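Local structure of Lmo2349 protein (Listeria monocytogenes, 4GVO) at residues V13-Q18 with G29-Y34; P20-L25 with A74-K79; K134-N137 with N143-I146. The protein probably serves as the extracellular solute-binding component of an L-cystine ABC transporter, holding amino acid ligands such as histidine and S-oxy cysteine. All coordinates share one frame; numbering follows the deposited sequence.

In the fold
Interactions 1 and 2 share elements and touch. Interaction 3 lies apart, its centre about 31 Å from the centre of interaction 1. Strands 23-25 and 31-32 are neighbours in one small antiparallel sheet, joined between F24 O and T32 N. The side chain of T15 in interaction 1 also bonds A74 O in interaction 2. Interaction 2 is fully buried near the middle of the chain and forms part of the ligand pocket, with sulfur-aromatic and aliphatic packing. Interaction 1 is partly buried and almost wholly apolar. Interaction 3 is also partly buried, but amide hydrogen bonds dominate there. It ties helix 128-139 to strand 145-148 in a beta-alpha-beta unit.

Interaction 1. Residues V13-Q18 with G29-Y34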
ATOM      1  N   VAL A  13       2.689 -13.079  -9.776  1.00  9.45           N
ATOM      2  CA  VAL A  13       2.257 -11.947  -8.958  1.00  9.05           C
ATOM      3  C   VAL A  13       3.453 -11.266  -8.335  1.00  9.13           C
ATOM      4  O   VAL A  13       4.166 -11.861  -7.520  1.00 10.95           O
ATOM      5  CB  VAL A  13       1.304 -12.446  -7.834  1.00  9.50           C
ATOM      6  CG1 VAL A  13       0.768 -11.276  -7.014  1.00 11.08           C
ATOM      7  CG2 VAL A  13       0.155 -13.284  -8.412  1.00 12.82           C
ATOM      8  N   GLY A  14       3.684 -10.009  -8.686  1.00  8.67           N
ATOM      9  CA  GLY A  14       4.686  -9.232  -8.023  1.00  9.37           C
ATOM     10  C   GLY A  14       4.189  -8.718  -6.692  1.00  9.13           C
ATOM     11  O   GLY A  14       3.088  -8.181  -6.608  1.00  9.47           O
ATOM     12  N   THR A  15       5.020  -8.870  -5.678  1.00  8.60           N
ATOM     13  CA  THR A  15       4.764  -8.293  -4.379  1.00  8.81           C
ATOM     14  C   THR A  15       6.061  -7.965  -3.683  1.00  9.12           C
ATOM     15  O   THR A  15       7.146  -8.202  -4.233  1.00  8.69           O
ATOM     16  CB  THR A  15       3.838  -9.220  -3.558  1.00 11.06           C
ATOM     17  OG1 THR A  15       3.309  -8.497  -2.429  1.00 11.01           O
ATOM     18  CG2 THR A  15       4.550 -10.489  -3.070  1.00 11.55           C
ATOM     19  N   GLY A  16       5.966  -7.413  -2.485  1.00 10.17           N
ATOM     20  CA  GLY A  16       7.125  -7.051  -1.682  1.00 10.35           C
ATOM     21  C   GLY A  16       7.310  -7.968  -0.474  1.00 10.08           C
ATOM     22  O   GLY A  16       6.601  -8.969  -0.284  1.00 10.50           O
ATOM     23  N   THR A  17       8.296  -7.608   0.334  1.00 10.82           N
ATOM     24  CA  THR A  17       8.546  -8.278   1.605  1.00 10.93           C
ATOM     25  C   THR A  17       8.699  -7.302   2.757  1.00 10.27           C
ATOM     26  O   THR A  17       8.980  -7.734   3.885  1.00 12.56           O
ATOM     27  CB  THR A  17       9.824  -9.146   1.552  1.00 12.08           C
ATOM     28  OG1 THR A  17      10.975  -8.305   1.349  1.00 15.55           O
ATOM     29  CG2 THR A  17       9.698 -10.203   0.426  1.00 13.79           C
ATOM     30  N   GLN A  18       8.411  -6.013   2.533  1.00 10.43           N
ATOM     31  CA  GLN A  18       8.729  -4.984   3.516  0.70 12.57           C
ATOM     32  C   GLN A  18       7.507  -4.210   3.959  1.00 11.21           C
ATOM     33  O   GLN A  18       7.616  -3.057   4.374  1.00 13.67           O
ATOM     34  CB  GLN A  18       9.768  -4.022   2.959  0.70 13.62           C
ATOM     35  CG  GLN A  18      11.051  -4.714   2.527  0.70 13.90           C
ATOM     36  CD  GLN A  18      11.806  -5.314   3.683  0.70 20.27           C
ATOM     37  OE1 GLN A  18      12.135  -4.607   4.635  0.70 23.22           O
ATOM     38  NE2 GLN A  18      12.088  -6.623   3.616  0.70 20.65           N
ATOM     39  N   GLY A  29      10.615 -18.084   6.994  1.00 26.35           N
ATOM     40  CA  GLY A  29      10.979 -17.641   5.653  1.00 29.13           C
ATOM     41  C   GLY A  29       9.867 -17.842   4.659  1.00 22.64           C
ATOM     42  O   GLY A  29      10.096 -18.006   3.443  1.00 22.82           O
ATOM     43  N   LYS A  30       8.649 -17.848   5.182  1.00 21.58           N
ATOM     44  CA  LYS A  30       7.464 -18.063   4.372  1.00 19.60           C
ATOM     45  C   LYS A  30       6.820 -16.693   4.088  1.00 16.06           C
ATOM     46  O   LYS A  30       6.658 -15.873   4.995  1.00 15.47           O
ATOM     47  CB  LYS A  30       6.465 -18.934   5.109  1.00 21.83           C
ATOM     48  CG  LYS A  30       5.172 -19.171   4.343  1.00 27.84           C
ATOM     49  CD  LYS A  30       4.096 -19.865   5.195  1.00 34.54           C
ATOM     50  CE  LYS A  30       3.131 -18.853   5.816  1.00 37.51           C
ATOM     51  NZ  LYS A  30       1.762 -19.382   6.085  1.00 41.09           N
ATOM     52  N   LEU A  31       6.527 -16.462   2.816  1.00 16.04           N
ATOM     53  CA  LEU A  31       5.903 -15.214   2.405  1.00 11.97           C
ATOM     54  C   LEU A  31       4.425 -15.223   2.855  1.00 10.42           C
ATOM     55  O   LEU A  31       3.693 -16.174   2.598  1.00 13.47           O
ATOM     56  CB  LEU A  31       6.024 -15.034   0.898  1.00 12.93           C
ATOM     57  CG  LEU A  31       5.540 -13.755   0.301  1.00 11.06           C
ATOM     58  CD1 LEU A  31       6.430 -12.566   0.675  1.00 16.37           C
ATOM     59  CD2 LEU A  31       5.426 -13.861  -1.199  1.00 14.04           C
ATOM     60  N   THR A  32       4.019 -14.157   3.534  1.00 11.63           N
ATOM     61  CA  THR A  32       2.657 -14.109   4.054  1.00 11.32           C
ATOM     62  C   THR A  32       2.221 -12.650   4.240  1.00 10.31           C
ATOM     63  O   THR A  32       2.864 -11.759   3.725  1.00 10.23           O
ATOM     64  CB  THR A  32       2.553 -14.968   5.347  1.00 12.12           C
ATOM     65  OG1 THR A  32       1.189 -15.140   5.708  1.00 12.05           O
ATOM     66  CG2 THR A  32       3.374 -14.366   6.532  1.00 14.29           C
ATOM     67  N   GLY A  33       1.102 -12.418   4.941  1.00 10.04           N
ATOM     68  CA  GLY A  33       0.468 -11.131   5.091  1.00 10.74           C
ATOM     69  C   GLY A  33      -0.817 -11.049   4.290  1.00  9.12           C
ATOM     70  O   GLY A  33      -1.087 -11.894   3.448  1.00  9.47           O
ATOM     71  N   TYR A  34      -1.595  -9.997   4.546  1.00  8.86           N
ATOM     72  CA  TYR A  34      -2.923  -9.836   3.954  1.00  8.23           C
ATOM     73  C   TYR A  34      -2.943 -10.039   2.435  1.00  8.56           C
ATOM     74  O   TYR A  34      -3.727 -10.786   1.925  1.00  9.92           O
ATOM     75  CB  TYR A  34      -3.398  -8.414   4.279  1.00  9.13           C
ATOM     76  CG  TYR A  34      -4.825  -8.095   3.898  1.00  8.38           C
ATOM     77  CD1 TYR A  34      -5.904  -8.850   4.356  1.00 11.18           C
ATOM     78  CD2 TYR A  34      -5.102  -7.026   3.082  1.00  8.80           C
ATOM     79  CE1 TYR A  34      -7.179  -8.523   3.992  1.00 11.48           C
ATOM     80  CE2 TYR A  34      -6.415  -6.673   2.745  1.00  8.82           C
ATOM     81  CZ  TYR A  34      -7.447  -7.430   3.189  1.00  9.17           C
ATOM     82  OH  TYR A  34      -8.777  -7.149   2.875  1.00 10.38           O
TER
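L31 makes the whole G29-Y34 side of this contact, using both methyl groups. Its CD2 meets T15 tip to tip, at 4.0 Å from T15 CG2. Its CD1 rests 3.7 Å from G16 O. The same methyl lies 4.0 Å from T17 CG2, where the T17 and L31 side chains cross at about a right angle. L31 CG stands anti to the backbone N (chi1 -175°), which carries the branched end closer to V13-Q18 than its CB. No hydrogen bond crosses the contact. G16 O is buried here against a methyl group and has no partner in the model.

The contact joins two sheets. T15 ends strand 9-15 of the large mixed sheet, while L31 sits on an outer strand, 31-32, of a three-stranded antiparallel sheet. G33 then takes the N-cap position of helix 34-44.

The next shell fixes the touching groups. T15 OG1 is hydrogen-bonded to A74 O, which sets the rotation of the side chain and leaves CG2 to meet L31. F53, T55 and L25 also pack on L31. Q18 NE2, in one of two conformers, donates to T17 OG1 at 3.0 Å. That bond is nearly straight (172°) and lies in the amide plane of Q18. Next to L31 in the chain, T32 OG1 is bonded to E37 OE2.

Interaction 2. Residues P20-L25 with A74-K79; sequences PNVCFL and AHQMEK. With HIS (histidine), chain E.
C23 and H75 bring the two backbones nearest, with C23 CA 7.2 Å from H75 CA and no hydrogen bond between the segments. V22 and C23 form a classic beta bulge opposite F19. Both point their side chains toward the loop A74-K79.

C23 SG sits over one face of the H75 imidazole, 3.8 Å from the ring centroid and 32° off its normal. It is displaced toward one side of the ring, 3.4 Å from H75 CD2. The sulfur reaches there because SG lies between the backbone N and the carbonyl carbon (chi1 53°). The bound histidine lies obliquely to the same imidazole.

V22 works beside this pair. Its CG1 is 3.6 Å from Q76 CG, and the two side chains cross obliquely. The Q76 chain bends at chi2, and its amide meets other polar partners: NE2 donates to D35 OD1, and OE1 is bonded to N95 ND2. Both amide atoms of this buried residue are therefore satisfied.

The backbone from Q76 to E78 and the acid of E78 hold the ligand. E78 N donates an almost straight bond (174°) to the ligand carboxylate O at 2.8 Å. The ligand amino N is 2.6 Å from Q76 O and 2.7 Å from E78 OE2. E78 OE1 is bonded to N128 ND2, which is consistent with N128 holding the E78 carboxylate in place. R83 NH1 and the backbone N of N128 also bond the ligand. Grip on both the amino and carboxylate groups is characteristic of the amino acid pocket of family 3 solute-binding proteins, and S-oxy cysteine occupies the same pocket.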
ATOM      1  N   PRO A  20       4.875  -4.930   6.799  1.00  9.87           N
ATOM      2  CA  PRO A  20       4.422  -5.842   7.849  1.00 10.10           C
ATOM      3  C   PRO A  20       2.925  -6.089   7.812  1.00  9.53           C
ATOM      4  O   PRO A  20       2.142  -5.159   7.595  1.00 10.16           O
ATOM      5  CB  PRO A  20       4.867  -5.107   9.152  1.00 11.65           C
ATOM      6  CG  PRO A  20       6.112  -4.362   8.735  1.00 12.57           C
ATOM      7  CD  PRO A  20       5.721  -3.839   7.359  1.00 11.03           C
ATOM      8  N   ASN A  21       2.544  -7.351   7.986  1.00 10.00           N
ATOM      9  CA  ASN A  21       1.179  -7.794   7.930  1.00  8.71           C
ATOM     10  C   ASN A  21       0.488  -7.732   6.578  1.00  9.03           C
ATOM     11  O   ASN A  21      -0.697  -8.088   6.480  1.00 10.07           O
ATOM     12  CB  ASN A  21       0.309  -7.219   9.042  1.00 11.08           C
ATOM     13  CG  ASN A  21       0.365  -8.071  10.317  1.00 12.73           C
ATOM     14  OD1 ASN A  21       1.347  -8.732  10.583  1.00 13.18           O
ATOM     15  ND2 ASN A  21      -0.655  -7.967  11.130  1.00 16.31           N
ATOM     16  N   VAL A  22       1.219  -7.330   5.553  1.00  9.61           N
ATOM     17  CA  VAL A  22       0.663  -7.165   4.191  1.00  8.14           C
ATOM     18  C   VAL A  22       1.404  -8.048   3.191  1.00  8.57           C
ATOM     19  O   VAL A  22       0.805  -8.836   2.466  1.00  8.99           O
ATOM     20  CB  VAL A  22       0.670  -5.694   3.786  1.00  8.82           C
ATOM     21  CG1 VAL A  22       0.469  -5.532   2.283  1.00 10.50           C
ATOM     22  CG2 VAL A  22      -0.355  -4.915   4.618  1.00 11.08           C
ATOM     23  N   CYS A  23       2.726  -7.918   3.178  1.00  8.38           N
ATOM     24  CA  CYS A  23       3.598  -8.757   2.343  1.00  8.92           C
ATOM     25  C   CYS A  23       4.968  -8.760   3.005  1.00  8.56           C
ATOM     26  O   CYS A  23       5.677  -7.781   3.021  1.00 10.17           O
ATOM     27  CB  CYS A  23       3.619  -8.351   0.851  1.00  9.56           C
ATOM     28  SG  CYS A  23       3.989  -6.625   0.495  1.00 11.17           S
ATOM     29  N   PHE A  24       5.297  -9.894   3.605  1.00  9.76           N
ATOM     30  CA  PHE A  24       6.468 -10.010   4.426  1.00 10.68           C
ATOM     31  C   PHE A  24       6.817 -11.479   4.613  1.00 10.53           C
ATOM     32  O   PHE A  24       6.023 -12.340   4.323  1.00 10.63           O
ATOM     33  CB  PHE A  24       6.276  -9.324   5.762  1.00 11.25           C
ATOM     34  CG  PHE A  24       5.420 -10.097   6.731  1.00 12.72           C
ATOM     35  CD1 PHE A  24       4.030 -10.099   6.605  1.00 10.67           C
ATOM     36  CD2 PHE A  24       5.977 -10.844   7.756  1.00 15.29           C
ATOM     37  CE1 PHE A  24       3.210 -10.789   7.471  1.00 11.99           C
ATOM     38  CE2 PHE A  24       5.163 -11.537   8.634  1.00 15.28           C
ATOM     39  CZ  PHE A  24       3.777 -11.532   8.473  1.00 12.89           C
ATOM     40  N   LEU A  25       8.043 -11.742   5.068  1.00 12.72           N
ATOM     41  CA  LEU A  25       8.503 -13.079   5.343  1.00 14.95           C
ATOM     42  C   LEU A  25       8.392 -13.347   6.846  1.00 15.89           C
ATOM     43  O   LEU A  25       8.900 -12.565   7.667  1.00 18.66           O
ATOM     44  CB  LEU A  25       9.943 -13.225   4.869  1.00 15.96           C
ATOM     45  CG  LEU A  25      10.164 -13.120   3.346  1.00 16.81           C
ATOM     46  CD1 LEU A  25      11.650 -12.800   3.051  1.00 22.48           C
ATOM     47  CD2 LEU A  25       9.640 -14.371   2.647  1.00 21.06           C
ATOM     48  N   ALA A  74       0.318  -7.043  -6.430  1.00  8.94           N
ATOM     49  CA  ALA A  74      -0.438  -7.007  -5.154  1.00  8.69           C
ATOM     50  C   ALA A  74       0.421  -6.379  -4.084  1.00  9.03           C
ATOM     51  O   ALA A  74       1.363  -7.012  -3.628  1.00 11.51           O
ATOM     52  CB  ALA A  74      -0.816  -8.430  -4.737  1.00 10.72           C
ATOM     53  N   HIS A  75       0.182  -5.111  -3.765  1.00  8.96           N
ATOM     54  CA  HIS A  75       0.927  -4.421  -2.749  1.00  8.08           C
ATOM     55  C   HIS A  75       0.151  -3.228  -2.248  1.00  7.73           C
ATOM     56  O   HIS A  75       0.640  -2.103  -2.290  1.00  8.49           O
ATOM     57  CB  HIS A  75       2.307  -3.980  -3.299  1.00  9.23           C
ATOM     58  CG  HIS A  75       3.327  -3.633  -2.232  1.00  8.55           C
ATOM     59  ND1 HIS A  75       3.191  -2.582  -1.364  1.00  9.73           N
ATOM     60  CD2 HIS A  75       4.536  -4.249  -1.908  1.00  8.29           C
ATOM     61  CE1 HIS A  75       4.265  -2.567  -0.526  1.00  9.78           C
ATOM     62  NE2 HIS A  75       5.092  -3.549  -0.873  1.00  9.68           N
ATOM     63  N   GLN A  76      -1.083  -3.454  -1.828  1.00  8.20           N
ATOM     64  CA  GLN A  76      -1.933  -2.355  -1.341  1.00  7.59           C
ATOM     65  C   GLN A  76      -1.987  -1.204  -2.349  1.00  7.59           C
ATOM     66  O   GLN A  76      -1.879  -0.021  -1.979  1.00  8.27           O
ATOM     67  CB  GLN A  76      -1.483  -1.898   0.027  1.00  8.07           C
ATOM     68  CG  GLN A  76      -1.782  -2.915   1.125  1.00  7.57           C
ATOM     69  CD  GLN A  76      -3.260  -3.010   1.423  1.00  8.63           C
ATOM     70  OE1 GLN A  76      -3.902  -2.001   1.710  1.00  9.77           O
ATOM     71  NE2 GLN A  76      -3.808  -4.217   1.322  1.00  9.70           N
ATOM     72  N   MET A  77      -2.142  -1.530  -3.638  1.00  7.44           N
ATOM     73  CA  MET A  77      -2.021  -0.489  -4.667  1.00  8.22           C
ATOM     74  C   MET A  77      -3.301   0.348  -4.782  1.00  6.86           C
ATOM     75  O   MET A  77      -4.377  -0.157  -5.124  1.00  8.64           O
ATOM     76  CB  MET A  77      -1.693  -1.095  -6.047  1.00  9.41           C
ATOM     77  CG  MET A  77      -0.379  -1.886  -6.051  1.00  9.06           C
ATOM     78  SD  MET A  77       1.073  -0.947  -5.579  1.00 11.11           S
ATOM     79  CE  MET A  77       1.411  -0.081  -7.113  1.00 13.65           C
ATOM     80  N   GLU A  78      -3.126   1.647  -4.531  1.00  7.59           N
ATOM     81  CA  GLU A  78      -4.173   2.632  -4.656  1.00  8.20           C
ATOM     82  C   GLU A  78      -4.488   2.945  -6.089  1.00  8.73           C
ATOM     83  O   GLU A  78      -3.586   3.160  -6.904  1.00  9.35           O
ATOM     84  CB  GLU A  78      -3.719   3.902  -3.938  1.00  9.05           C
ATOM     85  CG  GLU A  78      -3.658   3.773  -2.418  1.00  9.53           C
ATOM     86  CD  GLU A  78      -2.807   4.901  -1.804  1.00  9.47           C
ATOM     87  OE1 GLU A  78      -3.235   6.080  -1.892  1.00 11.61           O
ATOM     88  OE2 GLU A  78      -1.713   4.632  -1.275  1.00 10.88           O
ATOM     89  N   LYS A  79      -5.778   3.049  -6.417  1.00  8.98           N
ATOM     90  CA  LYS A  79      -6.169   3.484  -7.731  0.60  9.88           C
ATOM     91  C   LYS A  79      -5.922   4.975  -7.887  1.00 11.38           C
ATOM     92  O   LYS A  79      -6.297   5.754  -7.038  1.00 16.77           O
ATOM     93  CB  LYS A  79      -7.614   3.140  -8.028  0.60 13.21           C
ATOM     94  CG  LYS A  79      -8.009   3.492  -9.457  0.60 15.99           C
ATOM     95  CD  LYS A  79      -9.501   3.470  -9.679  0.60 20.75           C
ATOM     96  CE  LYS A  79     -10.041   2.076  -9.659  0.60 16.27           C
ATOM     97  NZ  LYS A  79     -11.523   2.165  -9.679  0.60 21.05           N
TER
HETATM   98  N   HIS E 703      -0.621   2.138  -1.121  0.60 10.19           N
HETATM   99  CA  HIS E 703       0.675   2.435  -1.807  0.60 10.85           C
HETATM  100  C   HIS E 703       0.500   2.858  -3.227  0.60 10.65           C
HETATM  101  O   HIS E 703      -0.610   2.710  -3.759  0.60 11.19           O
HETATM  102  CB  HIS E 703       1.588   1.224  -1.746  0.60 11.26           C
HETATM  103  CG  HIS E 703       2.394   1.176  -0.483  0.60 15.00           C
HETATM  104  ND1 HIS E 703       1.806   1.058   0.717  0.60 17.47           N
HETATM  105  CD2 HIS E 703       3.781   1.311  -0.237  0.60 15.57           C
HETATM  106  CE1 HIS E 703       2.764   1.101   1.677  0.60 16.70           C
HETATM  107  NE2 HIS E 703       3.957   1.227   1.078  0.60 17.54           N
HETATM  108  OXT HIS E 703       1.466   3.364  -3.844  0.60 10.92           O

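Interaction 3. Residues K134-N137 with N143-I146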
ATOM      1  N   LYS A 134       3.670  15.520  -3.882  1.00  7.97           N
ATOM      2  CA  LYS A 134       4.269  16.296  -4.954  0.60  9.44           C
ATOM      3  C   LYS A 134       3.270  17.322  -5.475  1.00  9.10           C
ATOM      4  O   LYS A 134       3.636  18.486  -5.709  1.00  9.48           O
ATOM      5  CB  LYS A 134       4.748  15.361  -6.078  0.60 11.81           C
ATOM      6  CG  LYS A 134       5.403  16.072  -7.244  0.60 13.27           C
ATOM      7  CD  LYS A 134       5.765  15.134  -8.392  0.60 15.48           C
ATOM      8  CE  LYS A 134       7.069  14.376  -8.137  0.60 20.39           C
ATOM      9  NZ  LYS A 134       8.275  15.250  -7.968  0.60 26.18           N
ATOM     10  N   LYS A 135       2.036  16.894  -5.685  1.00  9.26           N
ATOM     11  CA  LYS A 135       1.034  17.807  -6.220  1.00  9.09           C
ATOM     12  C   LYS A 135       0.743  18.930  -5.238  1.00  8.52           C
ATOM     13  O   LYS A 135       0.565  20.079  -5.640  1.00 11.01           O
ATOM     14  CB  LYS A 135      -0.220  17.056  -6.562  1.00  9.63           C
ATOM     15  CG  LYS A 135      -0.079  16.148  -7.768  1.00 10.32           C
ATOM     16  CD  LYS A 135      -1.338  15.373  -7.919  1.00 12.97           C
ATOM     17  CE  LYS A 135      -1.334  14.537  -9.176  1.00 14.99           C
ATOM     18  NZ  LYS A 135      -2.497  13.637  -9.256  1.00 18.82           N
ATOM     19  N   ILE A 136       0.673  18.617  -3.946  1.00  9.04           N
ATOM     20  CA  ILE A 136       0.457  19.649  -2.941  1.00  8.92           C
ATOM     21  C   ILE A 136       1.610  20.640  -2.844  1.00  8.56           C
ATOM     22  O   ILE A 136       1.411  21.827  -2.719  1.00  9.36           O
ATOM     23  CB  ILE A 136       0.178  19.022  -1.566  1.00  9.85           C
ATOM     24  CG1 ILE A 136      -1.173  18.244  -1.620  1.00 11.76           C
ATOM     25  CG2 ILE A 136       0.202  20.059  -0.411  1.00 12.47           C
ATOM     26  CD1 ILE A 136      -1.307  17.224  -0.511  1.00 15.20           C
ATOM     27  N   ASN A 137       2.842  20.141  -2.914  1.00  9.21           N
ATOM     28  CA  ASN A 137       3.989  20.997  -2.940  1.00  8.14           C
ATOM     29  C   ASN A 137       3.901  22.002  -4.086  1.00  9.11           C
ATOM     30  O   ASN A 137       4.112  23.200  -3.890  1.00  9.49           O
ATOM     31  CB  ASN A 137       5.292  20.146  -2.950  1.00  9.95           C
ATOM     32  CG  ASN A 137       6.497  20.867  -2.398  1.00 10.20           C
ATOM     33  OD1 ASN A 137       6.388  21.943  -1.822  1.00 10.39           O
ATOM     34  ND2 ASN A 137       7.675  20.304  -2.628  1.00 11.17           N
ATOM     35  N   ASN A 143       7.069  24.981  -1.530  1.00 11.56           N
ATOM     36  CA  ASN A 143       7.474  25.558  -0.263  1.00 11.82           C
ATOM     37  C   ASN A 143       7.948  24.551   0.790  1.00 10.68           C
ATOM     38  O   ASN A 143       8.274  24.971   1.899  1.00 11.09           O
ATOM     39  CB  ASN A 143       6.417  26.539   0.302  1.00 12.40           C
ATOM     40  CG  ASN A 143       5.200  25.859   0.864  1.00 11.73           C
ATOM     41  OD1 ASN A 143       4.947  24.705   0.579  1.00 11.22           O
ATOM     42  ND2 ASN A 143       4.378  26.629   1.606  1.00 13.73           N
ATOM     43  N   PHE A 144       7.957  23.255   0.466  1.00  9.29           N
ATOM     44  CA  PHE A 144       8.549  22.261   1.303  1.00 10.75           C
ATOM     45  C   PHE A 144       9.435  21.333   0.494  1.00 10.04           C
ATOM     46  O   PHE A 144       9.491  21.431  -0.724  1.00 11.77           O
ATOM     47  CB  PHE A 144       7.545  21.539   2.225  1.00  9.60           C
ATOM     48  CG  PHE A 144       6.472  20.752   1.545  1.00 10.16           C
ATOM     49  CD1 PHE A 144       6.637  19.417   1.329  1.00 10.68           C
ATOM     50  CD2 PHE A 144       5.247  21.338   1.224  1.00 10.60           C
ATOM     51  CE1 PHE A 144       5.648  18.651   0.775  1.00 10.15           C
ATOM     52  CE2 PHE A 144       4.236  20.571   0.656  1.00 10.79           C
ATOM     53  CZ  PHE A 144       4.447  19.221   0.422  1.00  8.95           C
ATOM     54  N   GLU A 145      10.175  20.485   1.186  1.00 11.28           N
ATOM     55  CA  GLU A 145      11.091  19.503   0.586  0.70 10.45           C
ATOM     56  C   GLU A 145      10.492  18.135   0.730  1.00  9.47           C
ATOM     57  O   GLU A 145      10.049  17.801   1.814  1.00 11.03           O
ATOM     58  CB  GLU A 145      12.460  19.525   1.294  0.70 13.35           C
ATOM     59  CG  GLU A 145      13.413  18.478   0.737  0.70 15.51           C
ATOM     60  CD  GLU A 145      14.758  18.440   1.444  0.70 18.91           C
ATOM     61  OE1 GLU A 145      15.003  19.281   2.338  0.70 22.28           O
ATOM     62  OE2 GLU A 145      15.589  17.579   1.045  0.70 26.94           O
ATOM     63  N   ILE A 146      10.518  17.340  -0.353  1.00  9.70           N
ATOM     64  CA  ILE A 146      10.114  15.957  -0.338  1.00  9.92           C
ATOM     65  C   ILE A 146      11.382  15.122  -0.594  1.00 11.16           C
ATOM     66  O   ILE A 146      12.118  15.342  -1.571  1.00 14.95           O
ATOM     67  CB  ILE A 146       9.045  15.603  -1.396  1.00 11.06           C
ATOM     68  CG1 ILE A 146       7.741  16.371  -1.144  1.00 12.31           C
ATOM     69  CG2 ILE A 146       8.743  14.116  -1.379  1.00 12.95           C
ATOM     70  CD1 ILE A 146       6.708  16.322  -2.258  1.00 13.66           C
TER
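N137 and F144 make a helix-to-strand contact that is both polar and stacked, partly buried and well away from the ligand. The N137 carboxamide faces the backbone of F144 and bonds it twice. F144 N donates to N137 OD1 at 3.1 Å, with an angle of 163° at the hydrogen and the donor tilted from the carbonyl plane. N137 ND2 donates in return to F144 O at 2.9 Å. This second bond is more bent, and the donor stands above the carbonyl plane of F144. Together the two bonds limit rotation of the amide about its chain. N143 N also comes near N137 OD1, but its angle is too poor for a bond.

The pair belongs to a beta-alpha-beta unit. Strand 120-123 leads into helix 128-139, which carries N137, and the chain returns through F144 into strand 145-148, parallel to the first. The contact ties the later part of the helix to the start of that strand.

The F144 ring stacks against the same asparagine, with amide and ring planes 23° apart. N137 CB makes a CH-pi contact, 4.0 Å from the F144 ring centroid. N137 OD1 lies over the same face, nearer the rim, 3.3 Å from F144 CD2. N137 CG is anti to the backbone N (chi1 -155°), which extends the amide from the helix toward F144. At the ring edge, I136 CG2 touches F144 CE2 at 4.2 Å. L116 and V121 pack on the ring as well. One residue into the strand, I146 lays its CD1 3.5 Å from K134 N on the helix backbone, and its side chain also meets T123. N143 OD1 is bonded to Q140 NE2 in the connection between helix and strand.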